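Alpha-1,2-mannosidase (Bacteroides thetaiotaomicron, PDB 2WW2) is an inverting, calcium-dependent mannosidase of glycoside hydrolase family 92 that probably removes alpha-linked mannose from glycans. Local coordinates at residues V5-Y10 / R273-G278; W36-W41 / F301-S306; G330-F335 / T448-Y453. All blocks are in the same frame, centred on the assembly; numbering follows the deposited sequence. Where two conformers were deposited one is given.

Interaction 1: residues V5-Y10 / R273-G278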
loop_
_atom_site.group_PDB
_atom_site.type_symbol
_atom_site.label_atom_id
_atom_site.label_comp_id
_atom_site.label_asym_id
_atom_site.label_seq_id
_atom_site.Cartn_x
_atom_site.Cartn_y
_atom_site.Cartn_z
ATOM N N VAL A 5 -22.982 37.063 -15.027
ATOM C CA VAL A 5 -22.306 36.286 -13.999
ATOM C C VAL A 5 -20.943 36.955 -13.795
ATOM O O VAL A 5 -20.122 36.979 -14.716
ATOM C CB VAL A 5 -22.102 34.797 -14.405
ATOM C CG1 VAL A 5 -21.432 34.001 -13.244
ATOM C CG2 VAL A 5 -23.446 34.133 -14.765
ATOM N N GLU A 6 -20.727 37.508 -12.607
ATOM C CA GLU A 6 -19.510 38.244 -12.302
ATOM C C GLU A 6 -18.494 37.292 -11.673
ATOM O O GLU A 6 -18.858 36.217 -11.212
ATOM C CB GLU A 6 -19.828 39.394 -11.325
ATOM C CG GLU A 6 -20.812 40.457 -11.873
ATOM C CD GLU A 6 -20.105 41.515 -12.726
ATOM O OE1 GLU A 6 -18.900 41.339 -13.044
ATOM O OE2 GLU A 6 -20.739 42.518 -13.098
ATOM N N PHE A 7 -17.228 37.694 -11.616
ATOM C CA PHE A 7 -16.203 36.796 -11.106
ATOM C C PHE A 7 -16.482 36.300 -9.690
ATOM O O PHE A 7 -16.280 35.108 -9.400
ATOM C CB PHE A 7 -14.814 37.433 -11.228
ATOM C CG PHE A 7 -14.338 37.523 -12.656
ATOM C CD1 PHE A 7 -14.588 36.471 -13.538
ATOM C CD2 PHE A 7 -13.699 38.636 -13.120
ATOM C CE1 PHE A 7 -14.178 36.542 -14.869
ATOM C CE2 PHE A 7 -13.295 38.725 -14.441
ATOM C CZ PHE A 7 -13.529 37.677 -15.312
ATOM N N VAL A 8 -17.008 37.167 -8.828
ATOM C CA VAL A 8 -17.257 36.749 -7.426
ATOM C C VAL A 8 -18.379 35.710 -7.362
ATOM O O VAL A 8 -18.432 34.919 -6.429
ATOM C CB VAL A 8 -17.553 37.957 -6.483
ATOM C CG1 VAL A 8 -18.964 38.487 -6.743
ATOM C CG2 VAL A 8 -17.395 37.563 -5.014
ATOM N N ASP A 9 -19.258 35.690 -8.367
ATOM C CA ASP A 9 -20.347 34.694 -8.431
ATOM C C ASP A 9 -19.816 33.263 -8.591
ATOM O O ASP A 9 -20.524 32.292 -8.305
ATOM C CB ASP A 9 -21.329 34.998 -9.584
ATOM C CG ASP A 9 -22.082 36.302 -9.383
ATOM O OD1 ASP A 9 -22.362 36.635 -8.218
ATOM O OD2 ASP A 9 -22.404 36.987 -10.381
ATOM N N TYR A 10 -18.580 33.129 -9.052
ATOM C CA TYR A 10 -17.973 31.810 -9.193
ATOM C C TYR A 10 -17.377 31.288 -7.873
ATOM O O TYR A 10 -17.035 30.107 -7.759
ATOM C CB TYR A 10 -16.890 31.843 -10.271
ATOM C CG TYR A 10 -17.458 32.012 -11.661
ATOM C CD1 TYR A 10 -18.279 31.018 -12.225
ATOM C CD2 TYR A 10 -17.178 33.139 -12.409
ATOM C CE1 TYR A 10 -18.805 31.155 -13.514
ATOM C CE2 TYR A 10 -17.723 33.295 -13.711
ATOM C CZ TYR A 10 -18.525 32.290 -14.236
ATOM O OH TYR A 10 -19.058 32.417 -15.494
ATOM N N ARG A 273 -8.730 41.230 -11.788
ATOM C CA ARG A 273 -7.392 41.498 -12.308
ATOM C C ARG A 273 -6.844 40.347 -13.145
ATOM O O ARG A 273 -5.907 40.544 -13.918
ATOM C CB ARG A 273 -6.407 41.873 -11.204
ATOM C CG ARG A 273 -6.768 43.171 -10.507
ATOM C CD ARG A 273 -5.571 43.704 -9.754
ATOM N NE ARG A 273 -5.906 44.903 -8.997
ATOM C CZ ARG A 273 -5.098 45.456 -8.107
ATOM N NH1 ARG A 273 -3.925 44.894 -7.869
ATOM N NH2 ARG A 273 -5.467 46.556 -7.447
ATOM N N VAL A 274 -7.411 39.152 -12.986
ATOM C CA VAL A 274 -7.174 38.100 -13.960
ATOM C C VAL A 274 -8.498 37.593 -14.532
ATOM O O VAL A 274 -9.384 37.124 -13.803
ATOM C CB VAL A 274 -6.216 36.953 -13.468
ATOM C CG1 VAL A 274 -6.657 36.401 -12.133
ATOM C CG2 VAL A 274 -6.121 35.829 -14.541
ATOM N N GLU A 275 -8.654 37.758 -15.837
ATOM C CA GLU A 275 -9.908 37.426 -16.480
ATOM C C GLU A 275 -9.772 36.121 -17.246
ATOM O O GLU A 275 -9.108 36.084 -18.285
ATOM C CB GLU A 275 -10.281 38.482 -17.516
ATOM C CG GLU A 275 -10.716 39.815 -17.014
ATOM C CD GLU A 275 -11.275 40.662 -18.177
ATOM O OE1 GLU A 275 -10.549 41.549 -18.662
ATOM O OE2 GLU A 275 -12.405 40.398 -18.626
ATOM N N ALA A 276 -10.426 35.071 -16.767
ATOM C CA ALA A 276 -10.419 33.784 -17.452
ATOM C C ALA A 276 -11.633 33.648 -18.367
ATOM O O ALA A 276 -12.771 33.924 -17.943
ATOM C CB ALA A 276 -10.394 32.646 -16.438
ATOM N N GLU A 277 -11.404 33.209 -19.606
ATOM C CA GLU A 277 -12.484 33.029 -20.595
ATOM C C GLU A 277 -12.305 31.695 -21.334
ATOM O O GLU A 277 -11.170 31.258 -21.591
ATOM C CB GLU A 277 -12.484 34.169 -21.631
ATOM C CG GLU A 277 -12.670 35.573 -21.058
ATOM C CD GLU A 277 -12.522 36.655 -22.122
ATOM O OE1 GLU A 277 -13.405 36.757 -22.984
ATOM O OE2 GLU A 277 -11.514 37.396 -22.100
ATOM N N GLY A 278 -13.407 31.055 -21.693
ATOM C CA GLY A 278 -13.327 29.821 -22.484
ATOM C C GLY A 278 -12.987 28.640 -21.588
ATOM O O GLY A 278 -11.921 28.045 -21.703
#

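Interaction 2: residues W36-W41 / F301-S306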
loop_
_atom_site.group_PDB
_atom_site.type_symbol
_atom_site.label_atom_id
_atom_site.label_comp_id
_atom_site.label_asym_id
_atom_site.label_seq_id
_atom_site.Cartn_x
_atom_site.Cartn_y
_atom_site.Cartn_z
ATOM N N TRP A 36 -7.681 40.713 2.106
ATOM C CA TRP A 36 -6.723 41.060 3.187
ATOM C C TRP A 36 -7.345 41.796 4.384
ATOM O O TRP A 36 -6.651 42.506 5.107
ATOM C CB TRP A 36 -5.532 41.866 2.644
ATOM C CG TRP A 36 -4.911 41.215 1.437
ATOM C CD1 TRP A 36 -4.059 40.133 1.420
ATOM C CD2 TRP A 36 -5.139 41.573 0.074
ATOM N NE1 TRP A 36 -3.727 39.818 0.116
ATOM C CE2 TRP A 36 -4.388 40.678 -0.727
ATOM C CE3 TRP A 36 -5.896 42.571 -0.548
ATOM C CZ2 TRP A 36 -4.370 40.758 -2.120
ATOM C CZ3 TRP A 36 -5.885 42.647 -1.944
ATOM C CH2 TRP A 36 -5.130 41.738 -2.710
ATOM N N GLY A 37 -8.644 41.645 4.588
ATOM C CA GLY A 37 -9.301 42.413 5.636
ATOM C C GLY A 37 -8.785 42.099 7.037
ATOM O O GLY A 37 -8.500 40.952 7.360
ATOM N N MET A 38 -8.696 43.135 7.870
ATOM C CA MET A 38 -8.196 42.971 9.233
ATOM C C MET A 38 -9.069 42.032 10.047
ATOM O O MET A 38 -8.552 41.243 10.811
ATOM C CB MET A 38 -8.106 44.326 9.949
ATOM C CG MET A 38 -7.489 44.214 11.366
ATOM S SD MET A 38 -7.341 45.841 12.154
ATOM C CE MET A 38 -8.937 45.976 12.926
ATOM N N ASN A 39 -10.391 42.094 9.869
ATOM C CA ASN A 39 -11.279 41.195 10.601
ATOM C C ASN A 39 -12.059 40.356 9.597
ATOM O O ASN A 39 -12.574 40.908 8.608
ATOM C CB ASN A 39 -12.273 41.976 11.487
ATOM C CG ASN A 39 -11.587 42.862 12.534
ATOM O OD1 ASN A 39 -11.989 44.031 12.760
ATOM N ND2 ASN A 39 -10.590 42.317 13.195
ATOM N N PHE A 40 -12.126 39.049 9.823
ATOM C CA PHE A 40 -12.996 38.163 9.014
ATOM C C PHE A 40 -14.192 37.772 9.847
ATOM O O PHE A 40 -14.150 37.867 11.085
ATOM C CB PHE A 40 -12.311 36.863 8.609
ATOM C CG PHE A 40 -11.122 37.022 7.666
ATOM C CD1 PHE A 40 -10.887 38.219 6.997
ATOM C CD2 PHE A 40 -10.267 35.931 7.442
ATOM C CE1 PHE A 40 -9.799 38.362 6.121
ATOM C CE2 PHE A 40 -9.161 36.046 6.562
ATOM C CZ PHE A 40 -8.925 37.253 5.912
ATOM N N TRP A 41 -15.241 37.287 9.180
ATOM C CA TRP A 41 -16.438 36.818 9.879
ATOM C C TRP A 41 -16.767 35.409 9.389
ATOM O O TRP A 41 -16.529 35.087 8.217
ATOM C CB TRP A 41 -17.624 37.800 9.680
ATOM C CG TRP A 41 -17.406 39.042 10.528
ATOM C CD1 TRP A 41 -16.600 40.121 10.230
ATOM C CD2 TRP A 41 -17.919 39.270 11.844
ATOM N NE1 TRP A 41 -16.606 41.011 11.297
ATOM C CE2 TRP A 41 -17.402 40.506 12.293
ATOM C CE3 TRP A 41 -18.772 38.544 12.690
ATOM C CZ2 TRP A 41 -17.733 41.045 13.539
ATOM C CZ3 TRP A 41 -19.091 39.082 13.933
ATOM C CH2 TRP A 41 -18.574 40.315 14.339
ATOM N N PHE A 301 -3.103 44.580 9.189
ATOM C CA PHE A 301 -3.236 44.713 10.636
ATOM C C PHE A 301 -3.146 46.194 11.045
ATOM O O PHE A 301 -2.919 46.536 12.218
ATOM C CB PHE A 301 -2.145 43.887 11.321
ATOM C CG PHE A 301 -2.513 43.428 12.703
ATOM C CD1 PHE A 301 -3.482 42.452 12.885
ATOM C CD2 PHE A 301 -1.873 43.957 13.821
ATOM C CE1 PHE A 301 -3.825 42.020 14.178
ATOM C CE2 PHE A 301 -2.199 43.512 15.105
ATOM C CZ PHE A 301 -3.194 42.545 15.273
ATOM N N TYR A 302 -3.319 47.072 10.061
ATOM C CA TYR A 302 -3.305 48.505 10.301
ATOM C C TYR A 302 -4.709 49.083 10.164
ATOM O O TYR A 302 -5.649 48.423 9.642
ATOM C CB TYR A 302 -2.338 49.221 9.344
ATOM C CG TYR A 302 -2.588 48.960 7.868
ATOM C CD1 TYR A 302 -3.403 49.803 7.114
ATOM C CD2 TYR A 302 -2.006 47.872 7.235
ATOM C CE1 TYR A 302 -3.635 49.561 5.765
ATOM C CE2 TYR A 302 -2.228 47.622 5.885
ATOM C CZ TYR A 302 -3.034 48.469 5.163
ATOM O OH TYR A 302 -3.233 48.213 3.834
ATOM N N GLU A 303 -4.833 50.318 10.616
ATOM C CA GLU A 303 -6.101 50.999 10.736
ATOM C C GLU A 303 -5.853 52.454 10.346
ATOM O O GLU A 303 -4.703 52.894 10.252
ATOM C CB GLU A 303 -6.601 50.874 12.193
ATOM C CG GLU A 303 -6.480 49.421 12.719
ATOM C CD GLU A 303 -7.115 49.191 14.088
ATOM O OE1 GLU A 303 -8.174 49.775 14.374
ATOM O OE2 GLU A 303 -6.561 48.388 14.864
ATOM N N PHE A 304 -6.915 53.200 10.092
ATOM C CA PHE A 304 -6.740 54.598 9.733
ATOM C C PHE A 304 -7.265 55.481 10.839
ATOM O O PHE A 304 -8.445 55.431 11.173
ATOM C CB PHE A 304 -7.416 54.904 8.402
ATOM C CG PHE A 304 -6.792 54.180 7.244
ATOM C CD1 PHE A 304 -5.631 54.669 6.658
ATOM C CD2 PHE A 304 -7.355 53.014 6.749
ATOM C CE1 PHE A 304 -5.046 54.010 5.593
ATOM C CE2 PHE A 304 -6.775 52.338 5.689
ATOM C CZ PHE A 304 -5.605 52.848 5.109
ATOM N N ASP A 305 -6.374 56.293 11.393
ATOM C CA ASP A 305 -6.701 57.113 12.552
ATOM C C ASP A 305 -7.635 58.282 12.205
ATOM O O ASP A 305 -8.138 58.358 11.090
ATOM C CB ASP A 305 -5.412 57.604 13.221
ATOM C CG ASP A 305 -4.661 58.643 12.388
ATOM O OD1 ASP A 305 -5.173 59.131 11.356
ATOM O OD2 ASP A 305 -3.528 58.968 12.779
ATOM N N SER A 306 -7.875 59.180 13.157
ATOM C CA SER A 306 -8.823 60.288 12.922
ATOM C C SER A 306 -8.372 61.221 11.800
ATOM O O SER A 306 -9.198 61.880 11.177
ATOM C CB SER A 306 -9.100 61.086 14.197
ATOM O OG SER A 306 -7.913 61.671 14.694
#

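Interaction 3: residues G330-F335 / T448-Y453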
loop_
_atom_site.group_PDB
_atom_site.type_symbol
_atom_site.label_atom_id
_atom_site.label_comp_id
_atom_site.label_asym_id
_atom_site.label_seq_id
_atom_site.Cartn_x
_atom_site.Cartn_y
_atom_site.Cartn_z
ATOM N N GLY A 330 2.149 31.871 7.439
ATOM C CA GLY A 330 3.352 31.045 7.518
ATOM C C GLY A 330 4.129 31.138 6.209
ATOM O O GLY A 330 3.770 30.507 5.209
ATOM N N PHE A 331 5.199 31.915 6.219
ATOM C CA PHE A 331 5.969 32.126 5.008
ATOM C C PHE A 331 6.496 30.815 4.425
ATOM O O PHE A 331 6.677 30.723 3.225
ATOM C CB PHE A 331 7.126 33.087 5.251
ATOM C CG PHE A 331 6.702 34.496 5.594
ATOM C CD1 PHE A 331 5.473 35.004 5.167
ATOM C CD2 PHE A 331 7.567 35.333 6.301
ATOM C CE1 PHE A 331 5.099 36.301 5.477
ATOM C CE2 PHE A 331 7.198 36.669 6.608
ATOM C CZ PHE A 331 5.969 37.138 6.201
ATOM N N TRP A 332 6.742 29.816 5.278
ATOM C CA TRP A 332 7.198 28.505 4.817
ATOM C C TRP A 332 6.248 27.981 3.754
ATOM O O TRP A 332 6.640 27.303 2.800
ATOM C CB TRP A 332 7.282 27.503 5.982
ATOM C CG TRP A 332 7.738 26.152 5.537
ATOM C CD1 TRP A 332 9.012 25.783 5.174
ATOM C CD2 TRP A 332 6.921 24.994 5.365
ATOM N NE1 TRP A 332 9.037 24.453 4.818
ATOM C CE2 TRP A 332 7.766 23.944 4.923
ATOM C CE3 TRP A 332 5.553 24.737 5.547
ATOM C CZ2 TRP A 332 7.284 22.652 4.659
ATOM C CZ3 TRP A 332 5.072 23.457 5.279
ATOM C CH2 TRP A 332 5.934 22.430 4.841
ATOM N N ASP A 333 4.980 28.305 3.911
ATOM C CA ASP A 333 3.973 27.919 2.912
ATOM C C ASP A 333 3.832 28.972 1.822
ATOM O O ASP A 333 3.847 28.662 0.610
ATOM C CB ASP A 333 2.600 27.742 3.559
ATOM C CG ASP A 333 2.363 26.332 4.058
ATOM O OD1 ASP A 333 2.611 25.360 3.308
ATOM O OD2 ASP A 333 1.909 26.204 5.196
ATOM N N THR A 334 3.668 30.219 2.239
ATOM C CA THR A 334 3.203 31.257 1.303
ATOM C C THR A 334 4.291 31.886 0.405
ATOM O O THR A 334 3.963 32.587 -0.528
ATOM C CB THR A 334 2.415 32.362 2.045
ATOM O OG1 THR A 334 3.282 33.010 2.993
ATOM C CG2 THR A 334 1.194 31.751 2.769
ATOM N N PHE A 335 5.577 31.637 0.672
ATOM C CA PHE A 335 6.616 32.200 -0.213
ATOM C C PHE A 335 6.580 31.557 -1.600
ATOM O O PHE A 335 7.036 32.149 -2.575
ATOM C CB PHE A 335 8.026 32.036 0.383
ATOM C CG PHE A 335 8.703 30.714 0.032
ATOM C CD1 PHE A 335 9.347 30.546 -1.186
ATOM C CD2 PHE A 335 8.746 29.665 0.952
ATOM C CE1 PHE A 335 9.989 29.330 -1.503
ATOM C CE2 PHE A 335 9.403 28.457 0.645
ATOM C CZ PHE A 335 10.005 28.294 -0.588
ATOM N N THR A 448 18.237 22.235 6.465
ATOM C CA THR A 448 19.406 22.487 5.632
ATOM C C THR A 448 18.963 22.891 4.222
ATOM O O THR A 448 19.497 23.843 3.628
ATOM C CB THR A 448 20.290 21.222 5.522
ATOM O OG1 THR A 448 20.717 20.816 6.825
ATOM C CG2 THR A 448 21.527 21.493 4.673
ATOM N N LEU A 449 18.008 22.154 3.670
ATOM C CA LEU A 449 17.537 22.447 2.318
ATOM C C LEU A 449 16.848 23.819 2.213
ATOM O O LEU A 449 17.066 24.570 1.252
ATOM C CB LEU A 449 16.640 21.303 1.799
ATOM C CG LEU A 449 17.369 19.955 1.651
ATOM C CD1 LEU A 449 16.396 18.754 1.593
ATOM C CD2 LEU A 449 18.317 19.925 0.435
ATOM N N GLU A 450 16.033 24.163 3.199
ATOM C CA GLU A 450 15.413 25.489 3.222
ATOM C C GLU A 450 16.487 26.582 3.371
ATOM O O GLU A 450 16.395 27.650 2.761
ATOM C CB GLU A 450 14.409 25.586 4.386
ATOM C CG GLU A 450 13.206 24.624 4.288
ATOM C CD GLU A 450 12.095 25.131 3.369
ATOM O OE1 GLU A 450 12.102 26.342 3.056
ATOM O OE2 GLU A 450 11.204 24.323 2.949
ATOM N N TYR A 451 17.504 26.314 4.174
ATOM C CA TYR A 451 18.544 27.317 4.418
ATOM C C TYR A 451 19.442 27.571 3.197
ATOM O O TYR A 451 19.859 28.713 2.960
ATOM C CB TYR A 451 19.440 26.916 5.589
ATOM C CG TYR A 451 18.750 26.746 6.932
ATOM C CD1 TYR A 451 17.457 27.220 7.157
ATOM C CD2 TYR A 451 19.407 26.110 7.973
ATOM C CE1 TYR A 451 16.841 27.044 8.399
ATOM C CE2 TYR A 451 18.810 25.941 9.220
ATOM C CZ TYR A 451 17.526 26.406 9.418
ATOM O OH TYR A 451 16.925 26.236 10.642
ATOM N N ALA A 452 19.775 26.519 2.454
ATOM C CA ALA A 452 20.599 26.689 1.247
ATOM C C ALA A 452 19.877 27.618 0.251
ATOM O O ALA A 452 20.488 28.457 -0.413
ATOM C CB ALA A 452 20.900 25.335 0.610
ATOM N N TYR A 453 18.561 27.470 0.170
ATOM C CA TYR A 453 17.737 28.351 -0.663
ATOM C C TYR A 453 17.719 29.803 -0.153
ATOM O O TYR A 453 17.875 30.765 -0.939
ATOM C CB TYR A 453 16.300 27.807 -0.738
ATOM C CG TYR A 453 15.318 28.814 -1.333
ATOM C CD1 TYR A 453 15.413 29.208 -2.660
ATOM C CD2 TYR A 453 14.298 29.374 -0.549
ATOM C CE1 TYR A 453 14.513 30.127 -3.203
ATOM C CE2 TYR A 453 13.411 30.291 -1.076
ATOM C CZ TYR A 453 13.515 30.656 -2.402
ATOM O OH TYR A 453 12.646 31.574 -2.922
#

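Interaction 1: residues V5-Y10 / R273-G278
Phe7 overlaps Glu275 with the far end of its ring: CE2 lies 3.8 Å from Glu275 CG, and CZ is equally close, at 3.8 Å, to Glu275 CA. Glu275 CG sits near the ring plane, so the edge of the phenyl group meets the aliphatic part of the glutamate. The two side chains cross at about a right angle, with ring and carboxylate planes 63° apart. With CG anti to its carbonyl carbon (chi1 -71°), Phe7 carries the ring across to the strand. Glu275 continues extended beyond CG, and its OE1 is hydrogen-bonded to His665 NE2, so the acid group is engaged while its methylene chain packs against the phenyl edge. Strand 274-277 is an outermost strand, within this chain, of a six-stranded mixed sheet and pairs with strand 661-665; the contact therefore lays the N-terminal loop against that sheet's margin. Tyr288, from helix 281-294, stacks on Phe7, and its hydroxyl donates to Val274 O and accepts from Ala276 N, while Lys3 makes a cation-pi contact with the phenyl. Behind the ring the loop is braced internally, with Glu6 N bonded to Asp9 OD2 at 2.8 Å (166°) and Asp9 N to Glu6 O at 2.9 Å.

Interaction 2: residues W36-W41 / F301-S306
Met38 reaches Glu303 with its thioether end, SD lying 3.7 Å from Glu303 CG and 3.8 Å from Glu303 OE2. Its conformation explains the reach: CG is anti to the backbone N (chi1 -176°) and chi2 continues the chain straight at 178°, whereas chi3 at 88° folds the methyl aside. That bend brings CE to 3.9 Å from Glu303 CD, so sulfur and methyl both lie along the glutamate, the two side chains crossing at a slant. Nearer its root, Met38 CG is 4.3 Å from Phe301 CA. The sulfur itself, Met38 SD, lies 4.0 Å from Tyr302 O, a carbonyl that accepts from Arg129 NH2. Glu303 has CG anti to its carbonyl carbon and stays extended beyond it, which brings its carboxylate beside the methionine. Three bonds hold that buried acid group: Ser236 OG and Asn246 ND2 at OE1, and Phe237 N at OE2. They would be expected to fix its rotation while apolar atoms of Met38 pack alongside. Met38 thus stands just before strand 40-44, which pairs with strand 60-67, and touches strand 299-304, flanked by strands 310-313 and 326-330, close to helix 240-250, which supplies Asn246.

Interaction 3: residues G330-F335 / T448-Y453
Phe335 packs against Tyr453 where the end of the 330-335 segment meets helix 444-465, and its side chain can be followed outward atom by atom. CB points toward that helix, with CG lodged between the backbone N and the carbonyl carbon (chi1 88°), and this rotation sends the ring to its partners. On one branch, CD1 lies 3.9 Å from Tyr453 OH; farther out, CE1 makes the closest approach, 3.6 Å to Tyr453 CE2. At the end, CZ is 4.0 Å from that same Tyr453 CE2, while on the other branch CE2 comes to 4.2 Å from Glu450 OE1. The rings are near parallel (27°) but slid apart, their centroids 5.3 Å from each other, so overlap is slight. Both segments belong to the catalytic domain, consistent with the helical (alpha/alpha)6 barrel of this family, and join the short helix 331-334 to helix 444-465. Were Phe335 replaced by an alanine, the ring contacts to Tyr453 would be lost and a gap would probably open there, leaving the tyrosine to rely on its edge-to-face neighbour Phe527 and on its hydroxyl's bonds to Pro647 O and Ser386 OG. Glu450, nearly one helical turn before Tyr453, takes a weak, bent hydrogen bond at OE2 from Trp332 NE1 (2.9 Å, 130°), met at the indole edge. Arg336 forms a salt bridge with that same carboxylate oxygen and a cation-pi contact with the indole.

From the N terminus, the chain lays down residues 5-10 and then 36-41 before either finds its partner. Interaction 1 closes when residues 273-278 arrive, and interaction 2 when 301-306 follow, so the two long loops cross, their segments alternating. Both bring early parts of the chain against segments of the catalytic domain: interaction 1 joins the N-terminal loop to a six-stranded sheet, interaction 2 joins the approach to strand 40-44 to a five-stranded one. Their nearest atoms are about 6 Å apart. Interaction 3 opens afterwards, in series with both, and closes a shorter loop, a little over half of it helical, inside the catalytic domain, its centre about 32 Å from that of interaction 1.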